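Cycloalternan-forming enzyme (Listeria monocytogenes serovar 1/2a, PDB 5F7U) is a multidomain protein of the glycoside hydrolase family 31 type, with a TIM barrel that holds bound glucose units and a family 6 carbohydrate-binding module. Local coordinates at residues A[986-991]-A[1032-1037]; A[978-983]-A[1040-1045]; A[534-539]-A[565-570]; A[582-587]-A[595-600]. The protein carries 1 engineered substitution. All blocks are in the same frame, centred on the assembly; numbering follows the deposited sequence.

Overall arrangement
The four contacts fall into two pairs. Interactions 1 and 2 lie in the family 6 carbohydrate-binding module, their centres 10 Å apart, and belong to two different sheets whose buried faces meet: M991 CE of interaction 1 lies 3.6 Å from F1044 CZ of interaction 2. Interactions 3 and 4 lie in the TIM barrel with centres 8 Å apart; their strands 534-536 and 584-585 are neighbours, T536 OG1 sits 2.6 Å from S585 OG, and both contacts border the glucose of chain F. Between the pairs nothing touches: even interactions 2 and 4 keep their nearest atoms about 35 Å apart, so the module and the barrel's glucose pocket are separate regions.

Interaction 1. Residues A[986-991]-A[1032-1037]; sequences ASDYTM and PVTLQA
D988 and T1034 face each other across two antiparallel strands, and the T1034 hydroxyl donates to the aspartate, OG1 to OD1 2.7 Å. The hydroxyl oxygen sits above the carboxylate plane, 48° out of it. Both residues are exposed, as suits a polar pair on the outer side of a sheet. On the other side the contact is largely apolar. The ring of Y989 crosses L1035 at about a right angle, with CD2 3.7 Å from L1035 CD1, while V1033 turns CG2 to Y989 CB and CG1 to the methyl end of M991. The bend at chi3 (66°) in an otherwise extended chain brings M991 CE back to V1033 CG1, 3.8 Å away.

Such alternation is usual in a sandwich with one face of each sheet buried; strands 987-996 and 1027-1035 belong to the beta-sandwich of the family 6 carbohydrate-binding module. Two hydrogen-bonded pairs set the register. S987 and L1035 exchange both backbone bonds, and so do Y989 and V1033, the straightest being V1033 N to Y989 O at 3.0 Å and 176°.

Farther out, the Y989 hydroxyl is held by G985 O and D984 N in the preceding turn, a use for tyrosine's polar end beyond its buried ring. I1061 of strand 1054-1062 packs on Y989, M991 and L1035, and I1008 touches V1033 and L1035 from the opposing sheet.

Interaction 2. Residues A[978-983]-A[1040-1045]; sequences FDIDAV and NQVVFD
The ring of F978 leans on that of F1044, CE1 reaching to 3.5 Å from F1044 CD1, in one of the two antiparallel sheets of the carbohydrate-binding module's beta-sandwich. The ring planes stand 73° apart with centroids 5.6 Å from each other; the pair is oblique, neither a stack nor a clean edge-to-face contact. V1042 O lies in the plane of the F978 ring, at its edge.

Next along the same face comes an aliphatic fit. I980 sends CD1 against V1042, 3.7 Å from CG2, the two side chains meeting at a slant. With CG1 anti to the carbonyl carbon (chi1 -71°), I980 lays this methyl beside both V1042 branches. Beta-branched residues are at home in strands, and here the fork of V1042 receives the I980 methyl. V1059 closes over F978, I980 and F1044 from strand 1054-1062, while V1006 packs on V1042 and F1044.

Where the row of apolar groups ends, N1040 turns ND2 to I980 O. Its OD1 accepts from N1009 ND2 and Q1036 N. N1040 grips I980 O twice, from opposite faces of the carbonyl plane: through its backbone N at 2.8 Å and through ND2 at 3.1 Å, the oxygen lying only 3° out of the amide plane.

Interaction 3. Residues A[534-539]-A[565-570]; sequences FKTNGG and DYVSSY. Engineered in segment 534-539: N537 (natural residue Asp). With GLC (alpha-D-glucopyranose), chain F.
A helix tyrosine reaches out to hold the chain just where a barrel strand ends: Y566 OH donates to N537 O at 2.8 Å, its ring sliding past T536 and bringing its edge to the carbonyl oxygens of N537 and G538. Y566 can span the gap because CG swings anti to the backbone N (chi1 154°). G539 lies beside this ring, CA 4.2 Å from Y566 CD2; its positive phi suits glycine, and a side chain would be tight against the ring. N537 is an engineered residue, asparagine in place of the natural aspartate. Its OD1 accepts from G538 N at 2.9 Å, in the carbonyl plane and on a lone pair.

Threonine suits position 536 by having two unlike branches. CG2 lies over the face of the Y570 ring, 3.8 Å from its centroid, a CH-pi contact. OG1 goes to a water that donates to V567 O, and also meets S585 OG. Y570 in turn presents its edge to the face of F534 in a T-shaped stack, centroids 5.1 Å apart and planes at 77°. Its hydroxyl continues to Q457 and W518.

K535 and the engineered N537 line the barrel's glucose-holding pocket, where K535 NZ forms a salt bridge with E400 and a weak bond to O3 of the chain F glucose. Strand 534-536 runs between 452-457 and 584-585 in the TIM barrel, with helix 555-577 antiparallel along its outer side.

Interaction 4. Residues A[582-587]-A[595-600]; sequences VSFSRS and SGIYWS. With GLC (alpha-D-glucopyranose), chain F; GLC (alpha-D-glucopyranose), chain B.
Backbone bonds join the two segments as neighbouring parallel strands: I597 N to S583 O, S585 N to I597 O and W599 N to S585 O, each 2.9 Å. G596 enters this ladder with a positive phi, and a side chain there would run into S583 O.

Apolar contacts gather round F584. I597 offers CG2 off-centre to its ring, while CD1 goes on to V582 CG1. W599, two residues beyond I597, brings CE3 to 3.5 Å from F584 CD1; the planes are 30° apart and slid past each other, with little overlap of the rings. On the indole's face lies R586 CB, 3.8 Å from the six-membered centroid, a CH-pi contact that uses the aliphatic part of arginine.

The charged end of R586 serves the sugars. Extended from CG to NE, the chain carries NH1 to O3 of the chain B glucose at 2.8 Å, with a weak bond to O2 of the chain F glucose. NE makes a salt bridge with E540, which gives the guanidinium a second hold. The edge of W599 also borders the chain F glucose.

Two waters bridge the segments. One accepts from S585 OG, which is also hydrogen-bonded to T536 OG1, and donates to S595 O and I597 O; the other donates to S587 O and Y598 OH, 2.9 Å each, and Y598 OH is hydrogen-bonded to A592 O as well.

In the TIM barrel, strand 584-585 pairs with 534-536 and strand 597-599 with 628-631. V567 of helix 555-577 packs on S585 and Y598, whereas W368 of strand 367-369 meets F584 and I597.

Interaction 1. Residues A[986-991]-A[1032-1037]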
# COMPACT_ATOMS: atom_id res chain seq x y z
N ALA A 986 -10.92 -26.31 -25.39
CA ALA A 986 -11.39 -27.69 -25.41
C ALA A 986 -11.19 -28.29 -26.80
O ALA A 986 -11.62 -27.72 -27.79
CB ALA A 986 -12.85 -27.74 -25.00
N SER A 987 -10.51 -29.43 -26.85
CA SER A 987 -10.10 -30.02 -28.12
C SER A 987 -9.47 -31.37 -27.86
O SER A 987 -9.05 -31.66 -26.74
CB SER A 987 -9.03 -29.15 -28.80
OG SER A 987 -8.74 -29.60 -30.12
N ASP A 988 -9.35 -32.17 -28.93
CA ASP A 988 -8.41 -33.28 -28.90
C ASP A 988 -6.99 -32.74 -28.97
O ASP A 988 -6.77 -31.72 -29.62
CB ASP A 988 -8.67 -34.23 -30.07
CG ASP A 988 -9.87 -35.14 -29.83
OD1 ASP A 988 -10.60 -34.99 -28.81
OD2 ASP A 988 -10.09 -36.01 -30.68
N TYR A 989 -6.06 -33.41 -28.29
CA TYR A 989 -4.63 -33.07 -28.31
C TYR A 989 -3.82 -34.35 -28.38
O TYR A 989 -4.37 -35.46 -28.22
CB TYR A 989 -4.24 -32.29 -27.04
CG TYR A 989 -4.81 -30.90 -27.00
CD1 TYR A 989 -4.13 -29.83 -27.59
CD2 TYR A 989 -6.03 -30.64 -26.34
CE1 TYR A 989 -4.65 -28.54 -27.55
CE2 TYR A 989 -6.57 -29.36 -26.31
CZ TYR A 989 -5.87 -28.32 -26.92
OH TYR A 989 -6.37 -27.03 -26.92
N THR A 990 -2.53 -34.19 -28.67
CA THR A 990 -1.58 -35.28 -28.51
C THR A 990 -0.80 -35.07 -27.23
O THR A 990 -0.21 -34.01 -27.01
CB THR A 990 -0.60 -35.33 -29.69
OG1 THR A 990 -1.34 -35.43 -30.91
CG2 THR A 990 0.31 -36.54 -29.56
N MET A 991 -0.82 -36.09 -26.37
CA MET A 991 0.03 -36.07 -25.18
C MET A 991 1.30 -36.90 -25.43
O MET A 991 1.21 -38.12 -25.65
CB MET A 991 -0.76 -36.60 -23.98
CG MET A 991 0.06 -36.69 -22.69
SD MET A 991 -0.91 -37.18 -21.26
CE MET A 991 -1.37 -38.87 -21.68
N PRO A 1032 -3.35 -40.09 -27.82
CA PRO A 1032 -4.49 -39.20 -28.09
C PRO A 1032 -5.31 -38.95 -26.83
O PRO A 1032 -5.68 -39.91 -26.12
CB PRO A 1032 -5.31 -39.96 -29.15
CG PRO A 1032 -4.94 -41.39 -28.98
CD PRO A 1032 -3.58 -41.46 -28.34
N VAL A 1033 -5.55 -37.66 -26.53
CA VAL A 1033 -6.33 -37.26 -25.36
C VAL A 1033 -7.34 -36.20 -25.77
O VAL A 1033 -7.17 -35.53 -26.80
CB VAL A 1033 -5.44 -36.73 -24.18
CG1 VAL A 1033 -4.45 -37.79 -23.70
CG2 VAL A 1033 -4.73 -35.43 -24.53
N THR A 1034 -8.40 -36.06 -24.97
CA THR A 1034 -9.39 -35.01 -25.19
C THR A 1034 -9.35 -34.15 -23.94
O THR A 1034 -9.56 -34.66 -22.82
CB THR A 1034 -10.79 -35.62 -25.41
OG1 THR A 1034 -10.76 -36.44 -26.58
CG2 THR A 1034 -11.83 -34.53 -25.59
N LEU A 1035 -9.04 -32.87 -24.13
CA LEU A 1035 -8.92 -31.94 -23.00
C LEU A 1035 -10.01 -30.89 -23.03
O LEU A 1035 -10.41 -30.42 -24.10
CB LEU A 1035 -7.55 -31.26 -22.99
CG LEU A 1035 -6.36 -32.22 -22.86
CD1 LEU A 1035 -5.10 -31.36 -22.83
CD2 LEU A 1035 -6.44 -33.10 -21.61
N GLN A 1036 -10.48 -30.53 -21.85
CA GLN A 1036 -11.47 -29.47 -21.75
C GLN A 1036 -10.86 -28.18 -21.24
O GLN A 1036 -9.65 -28.11 -20.97
CB GLN A 1036 -12.65 -29.92 -20.88
CG GLN A 1036 -12.26 -30.62 -19.60
CD GLN A 1036 -13.41 -31.32 -18.94
OE1 GLN A 1036 -14.22 -32.01 -19.58
NE2 GLN A 1036 -13.50 -31.17 -17.63
N ALA A 1037 -11.68 -27.13 -21.14
CA ALA A 1037 -11.29 -25.89 -20.45
C ALA A 1037 -10.98 -26.11 -18.96
O ALA A 1037 -11.57 -26.98 -18.29
CB ALA A 1037 -12.38 -24.84 -20.60

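Interaction 2. Residues A[978-983]-A[1040-1045]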
# COMPACT_ATOMS: atom_id res chain seq x y z
N PHE A 978 -1.22 -35.39 -12.79
CA PHE A 978 -0.89 -34.09 -13.38
C PHE A 978 -2.13 -33.20 -13.41
O PHE A 978 -3.27 -33.68 -13.59
CB PHE A 978 -0.42 -34.23 -14.83
CG PHE A 978 0.88 -34.99 -15.01
CD1 PHE A 978 0.89 -36.39 -15.11
CD2 PHE A 978 2.09 -34.31 -15.13
CE1 PHE A 978 2.09 -37.08 -15.30
CE2 PHE A 978 3.29 -35.00 -15.31
CZ PHE A 978 3.29 -36.39 -15.40
N ASP A 979 -1.89 -31.90 -13.30
CA ASP A 979 -2.90 -30.88 -13.49
C ASP A 979 -2.53 -30.23 -14.81
O ASP A 979 -1.52 -29.52 -14.91
CB ASP A 979 -2.82 -29.84 -12.36
CG ASP A 979 -3.09 -30.43 -10.99
OD1 ASP A 979 -4.16 -31.03 -10.79
OD2 ASP A 979 -2.23 -30.26 -10.09
N ILE A 980 -3.33 -30.48 -15.86
CA ILE A 980 -2.93 -30.09 -17.20
C ILE A 980 -3.90 -29.13 -17.86
O ILE A 980 -5.11 -29.34 -17.83
CB ILE A 980 -2.67 -31.32 -18.09
CG1 ILE A 980 -1.38 -32.01 -17.62
CG2 ILE A 980 -2.57 -30.93 -19.58
CD1 ILE A 980 -1.09 -33.34 -18.26
N ASP A 981 -3.36 -28.06 -18.44
CA ASP A 981 -4.18 -27.15 -19.24
C ASP A 981 -4.27 -27.55 -20.71
O ASP A 981 -3.31 -28.08 -21.28
CB ASP A 981 -3.64 -25.73 -19.12
CG ASP A 981 -4.01 -25.08 -17.81
OD1 ASP A 981 -5.15 -25.32 -17.33
OD2 ASP A 981 -3.16 -24.34 -17.26
N ALA A 982 -5.43 -27.30 -21.30
CA ALA A 982 -5.56 -27.29 -22.76
C ALA A 982 -4.78 -26.09 -23.30
O ALA A 982 -4.86 -24.99 -22.75
CB ALA A 982 -7.03 -27.20 -23.15
N VAL A 983 -4.02 -26.30 -24.38
CA VAL A 983 -3.18 -25.22 -24.92
C VAL A 983 -4.05 -24.13 -25.58
O VAL A 983 -3.77 -22.94 -25.41
CB VAL A 983 -2.09 -25.76 -25.90
CG1 VAL A 983 -1.23 -24.62 -26.44
CG2 VAL A 983 -1.21 -26.80 -25.21
N ASN A 1040 -7.31 -29.96 -16.27
CA ASN A 1040 -7.64 -31.34 -16.63
C ASN A 1040 -6.89 -32.27 -15.71
O ASN A 1040 -5.67 -32.13 -15.54
CB ASN A 1040 -7.24 -31.63 -18.09
CG ASN A 1040 -8.11 -30.88 -19.09
OD1 ASN A 1040 -9.10 -31.41 -19.55
ND2 ASN A 1040 -7.75 -29.63 -19.40
N GLN A 1041 -7.61 -33.21 -15.12
CA GLN A 1041 -7.00 -34.18 -14.21
C GLN A 1041 -6.45 -35.31 -15.06
O GLN A 1041 -7.22 -36.03 -15.69
CB GLN A 1041 -8.02 -34.71 -13.20
CG GLN A 1041 -7.45 -35.78 -12.27
CD GLN A 1041 -8.47 -36.41 -11.33
OE1 GLN A 1041 -9.54 -36.88 -11.75
NE2 GLN A 1041 -8.13 -36.45 -10.04
N VAL A 1042 -5.12 -35.47 -15.06
CA VAL A 1042 -4.48 -36.53 -15.85
C VAL A 1042 -3.72 -37.45 -14.91
O VAL A 1042 -2.71 -37.05 -14.32
CB VAL A 1042 -3.56 -35.95 -16.96
CG1 VAL A 1042 -2.86 -37.05 -17.76
CG2 VAL A 1042 -4.36 -35.04 -17.89
N VAL A 1043 -4.22 -38.68 -14.76
CA VAL A 1043 -3.66 -39.64 -13.80
C VAL A 1043 -3.05 -40.82 -14.53
O VAL A 1043 -3.72 -41.52 -15.28
CB VAL A 1043 -4.73 -40.16 -12.79
CG1 VAL A 1043 -4.07 -41.03 -11.72
CG2 VAL A 1043 -5.52 -39.03 -12.14
N PHE A 1044 -1.76 -41.03 -14.30
CA PHE A 1044 -1.09 -42.25 -14.74
C PHE A 1044 -1.09 -43.21 -13.55
O PHE A 1044 -0.74 -42.83 -12.43
CB PHE A 1044 0.34 -41.94 -15.17
CG PHE A 1044 0.43 -41.19 -16.46
CD1 PHE A 1044 0.19 -39.81 -16.51
CD2 PHE A 1044 0.80 -41.85 -17.63
CE1 PHE A 1044 0.28 -39.11 -17.72
CE2 PHE A 1044 0.89 -41.16 -18.84
CZ PHE A 1044 0.63 -39.79 -18.89
N ASP A 1045 -1.50 -44.44 -13.82
CA ASP A 1045 -1.64 -45.51 -12.83
C ASP A 1045 -0.86 -46.74 -13.26
O ASP A 1045 -0.71 -46.98 -14.46
CB ASP A 1045 -3.11 -45.95 -12.77
CG ASP A 1045 -3.80 -45.53 -11.52
OD1 ASP A 1045 -3.44 -44.48 -10.93
OD2 ASP A 1045 -4.73 -46.25 -11.10

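Interaction 3. Residues A[534-539]-A[565-570]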
# COMPACT_ATOMS: atom_id res chain seq x y z
N PHE A 534 14.86 13.14 2.80
CA PHE A 534 14.55 13.15 4.23
C PHE A 534 13.61 12.03 4.61
O PHE A 534 12.68 11.70 3.85
CB PHE A 534 13.88 14.47 4.60
CG PHE A 534 14.73 15.69 4.37
CD1 PHE A 534 15.75 16.01 5.25
CD2 PHE A 534 14.52 16.50 3.24
CE1 PHE A 534 16.55 17.15 5.04
CE2 PHE A 534 15.32 17.63 3.02
CZ PHE A 534 16.32 17.96 3.93
N LYS A 535 13.84 11.49 5.80
CA LYS A 535 12.86 10.61 6.44
C LYS A 535 12.02 11.48 7.35
O LYS A 535 12.39 11.76 8.50
CB LYS A 535 13.53 9.45 7.19
CG LYS A 535 12.52 8.52 7.91
CD LYS A 535 13.24 7.32 8.56
CE LYS A 535 12.20 6.38 9.18
NZ LYS A 535 12.84 5.18 9.83
N THR A 536 10.89 11.93 6.81
CA THR A 536 10.00 12.85 7.51
C THR A 536 9.01 12.08 8.36
O THR A 536 7.99 11.59 7.88
CB THR A 536 9.29 13.79 6.50
OG1 THR A 536 9.04 13.08 5.29
CG2 THR A 536 10.19 14.97 6.19
N ASN A 537 9.38 11.93 9.62
CA ASN A 537 8.60 11.19 10.60
C ASN A 537 7.60 12.09 11.30
O ASN A 537 7.70 13.31 11.26
CB ASN A 537 9.55 10.65 11.67
CG ASN A 537 9.16 9.28 12.15
OD1 ASN A 537 7.99 8.95 12.33
ND2 ASN A 537 10.16 8.43 12.29
N GLY A 538 6.65 11.46 12.00
CA GLY A 538 5.64 12.19 12.75
C GLY A 538 4.61 12.88 11.86
O GLY A 538 4.40 12.50 10.71
N GLY A 539 3.99 13.91 12.42
CA GLY A 539 2.95 14.64 11.70
C GLY A 539 1.57 14.44 12.30
O GLY A 539 0.65 15.21 11.97
N ASP A 565 0.65 17.98 4.30
CA ASP A 565 1.24 19.31 4.03
C ASP A 565 2.73 19.31 4.39
O ASP A 565 3.56 19.83 3.63
CB ASP A 565 0.50 20.39 4.83
CG ASP A 565 -0.83 20.78 4.20
OD1 ASP A 565 -1.10 20.41 3.03
OD2 ASP A 565 -1.59 21.50 4.88
N TYR A 566 3.04 18.71 5.53
CA TYR A 566 4.42 18.59 6.01
C TYR A 566 5.26 17.74 5.05
O TYR A 566 6.32 18.17 4.59
CB TYR A 566 4.35 17.98 7.43
CG TYR A 566 5.57 17.20 7.93
CD1 TYR A 566 6.87 17.73 7.88
CD2 TYR A 566 5.39 15.96 8.56
CE1 TYR A 566 7.96 17.02 8.38
CE2 TYR A 566 6.47 15.24 9.07
CZ TYR A 566 7.75 15.80 9.00
OH TYR A 566 8.84 15.11 9.51
N VAL A 567 4.78 16.54 4.75
CA VAL A 567 5.56 15.60 3.94
C VAL A 567 5.76 16.16 2.53
O VAL A 567 6.88 16.10 1.97
CB VAL A 567 4.89 14.21 3.92
CG1 VAL A 567 5.44 13.31 2.81
CG2 VAL A 567 5.07 13.54 5.28
N SER A 568 4.68 16.69 1.94
CA SER A 568 4.78 17.25 0.59
C SER A 568 5.72 18.46 0.55
O SER A 568 6.48 18.61 -0.42
CB SER A 568 3.41 17.61 0.03
OG SER A 568 2.80 18.67 0.75
N SER A 569 5.70 19.30 1.60
CA SER A 569 6.57 20.49 1.62
C SER A 569 8.04 20.09 1.55
O SER A 569 8.81 20.67 0.76
CB SER A 569 6.33 21.35 2.85
OG SER A 569 5.08 22.02 2.77
N TYR A 570 8.41 19.11 2.37
CA TYR A 570 9.79 18.62 2.37
C TYR A 570 10.16 17.91 1.08
O TYR A 570 11.28 18.07 0.59
CB TYR A 570 9.99 17.66 3.51
CG TYR A 570 10.57 18.22 4.78
CD1 TYR A 570 9.75 18.74 5.78
CD2 TYR A 570 11.95 18.13 5.02
CE1 TYR A 570 10.29 19.19 6.99
CE2 TYR A 570 12.50 18.58 6.22
CZ TYR A 570 11.66 19.10 7.21
OH TYR A 570 12.18 19.51 8.43
C1 GLC F . 9.80 6.97 15.25
C2 GLC F . 9.88 6.14 13.95
C3 GLC F . 11.02 5.10 13.96
C4 GLC F . 12.35 5.78 14.33
C5 GLC F . 12.19 6.73 15.53
C6 GLC F . 13.43 7.54 15.83
O2 GLC F . 8.59 5.60 13.62
O3 GLC F . 11.16 4.47 12.68
O4 GLC F . 13.34 4.78 14.64
O5 GLC F . 11.07 7.63 15.41
O6 GLC F . 13.17 8.22 17.08
O HOH W 1 9.06 14.61 2.98

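Interaction 4. Residues A[582-587]-A[595-600]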
# COMPACT_ATOMS: atom_id res chain seq x y z
N VAL A 582 14.44 11.65 -2.45
CA VAL A 582 13.27 10.83 -2.13
C VAL A 582 12.89 11.08 -0.67
O VAL A 582 13.77 11.14 0.19
CB VAL A 582 13.64 9.34 -2.30
CG1 VAL A 582 12.54 8.41 -1.79
CG2 VAL A 582 13.92 9.05 -3.77
N SER A 583 11.58 11.20 -0.38
CA SER A 583 11.08 11.20 1.00
C SER A 583 10.62 9.82 1.46
O SER A 583 10.18 9.00 0.64
CB SER A 583 9.91 12.17 1.14
OG SER A 583 10.36 13.51 0.96
N PHE A 584 10.67 9.60 2.78
CA PHE A 584 10.34 8.32 3.39
C PHE A 584 9.56 8.74 4.64
O PHE A 584 10.12 9.36 5.56
CB PHE A 584 11.67 7.62 3.72
CG PHE A 584 11.57 6.15 4.01
CD1 PHE A 584 11.15 5.70 5.28
CD2 PHE A 584 11.97 5.20 3.05
CE1 PHE A 584 11.07 4.34 5.58
CE2 PHE A 584 11.89 3.83 3.35
CZ PHE A 584 11.44 3.40 4.62
N SER A 585 8.25 8.46 4.65
CA SER A 585 7.34 9.04 5.68
C SER A 585 6.34 8.01 6.17
O SER A 585 6.25 6.92 5.59
CB SER A 585 6.56 10.21 5.09
OG SER A 585 7.45 11.14 4.48
N ARG A 586 5.61 8.31 7.25
CA ARG A 586 4.61 7.34 7.74
C ARG A 586 3.18 7.82 7.76
O ARG A 586 2.26 6.99 7.71
CB ARG A 586 4.99 6.77 9.11
CG ARG A 586 4.96 7.79 10.21
CD ARG A 586 5.22 7.14 11.56
NE ARG A 586 4.83 8.11 12.57
CZ ARG A 586 5.26 8.14 13.82
NH1 ARG A 586 6.13 7.21 14.28
NH2 ARG A 586 4.80 9.08 14.63
N SER A 587 2.97 9.14 7.80
CA SER A 587 1.64 9.68 8.07
C SER A 587 1.09 10.47 6.90
O SER A 587 1.84 11.13 6.20
CB SER A 587 1.67 10.61 9.28
OG SER A 587 0.33 10.98 9.63
N SER A 595 3.84 12.29 -2.75
CA SER A 595 5.07 12.72 -2.09
C SER A 595 5.90 11.60 -1.43
O SER A 595 6.16 11.65 -0.23
CB SER A 595 4.74 13.85 -1.08
OG SER A 595 4.11 14.94 -1.76
N GLY A 596 6.32 10.61 -2.22
CA GLY A 596 7.37 9.68 -1.78
C GLY A 596 6.90 8.37 -1.16
O GLY A 596 5.77 7.91 -1.39
N ILE A 597 7.80 7.75 -0.39
CA ILE A 597 7.58 6.41 0.17
C ILE A 597 6.83 6.52 1.49
O ILE A 597 7.06 7.48 2.25
CB ILE A 597 8.95 5.69 0.41
CG1 ILE A 597 9.60 5.39 -0.94
CG2 ILE A 597 8.78 4.39 1.22
CD1 ILE A 597 11.08 5.08 -0.86
N TYR A 598 5.95 5.55 1.77
CA TYR A 598 5.32 5.45 3.11
C TYR A 598 5.68 4.12 3.71
O TYR A 598 5.53 3.09 3.03
CB TYR A 598 3.78 5.65 3.05
CG TYR A 598 3.51 7.09 2.69
CD1 TYR A 598 3.59 7.50 1.35
CD2 TYR A 598 3.31 8.06 3.69
CE1 TYR A 598 3.45 8.85 1.01
CE2 TYR A 598 3.16 9.40 3.34
CZ TYR A 598 3.23 9.79 2.01
OH TYR A 598 3.07 11.12 1.67
N TRP A 599 6.19 4.12 4.95
CA TRP A 599 6.42 2.84 5.66
C TRP A 599 5.40 2.62 6.76
O TRP A 599 4.82 3.58 7.26
CB TRP A 599 7.87 2.69 6.15
CG TRP A 599 8.13 3.13 7.57
CD1 TRP A 599 8.24 2.32 8.65
CD2 TRP A 599 8.35 4.48 8.04
NE1 TRP A 599 8.52 3.07 9.78
CE2 TRP A 599 8.58 4.39 9.44
CE3 TRP A 599 8.39 5.73 7.42
CZ2 TRP A 599 8.83 5.53 10.24
CZ3 TRP A 599 8.66 6.87 8.20
CH2 TRP A 599 8.85 6.75 9.62
N SER A 600 5.18 1.35 7.12
CA SER A 600 4.08 0.95 8.01
C SER A 600 4.30 1.25 9.50
O SER A 600 3.49 0.87 10.34
CB SER A 600 3.75 -0.52 7.77
OG SER A 600 4.81 -1.34 8.25
C1 GLC F . 9.80 6.97 15.25
C2 GLC F . 9.88 6.14 13.95
C3 GLC F . 11.02 5.10 13.96
C4 GLC F . 12.35 5.78 14.33
C5 GLC F . 12.19 6.73 15.53
C6 GLC F . 13.43 7.54 15.83
O2 GLC F . 8.59 5.60 13.62
O3 GLC F . 11.16 4.47 12.68
O4 GLC F . 13.34 4.78 14.64
O5 GLC F . 11.07 7.63 15.41
O6 GLC F . 13.17 8.22 17.08
C1 GLC B . 7.79 6.72 20.29
C2 GLC B . 7.32 7.67 19.19
C3 GLC B . 7.59 7.10 17.79
C4 GLC B . 9.08 6.79 17.60
C5 GLC B . 9.50 5.85 18.75
C6 GLC B . 10.99 5.52 18.76
O1 GLC B . 6.92 5.57 20.35
O2 GLC B . 5.92 7.92 19.34
O3 GLC B . 7.11 8.02 16.80
O4 GLC B . 9.34 6.13 16.34
O5 GLC B . 9.15 6.30 20.08
O6 GLC B . 11.05 4.18 18.29
O HOH W 2 7.32 10.30 1.89
O HOH W 3 1.61 12.50 3.71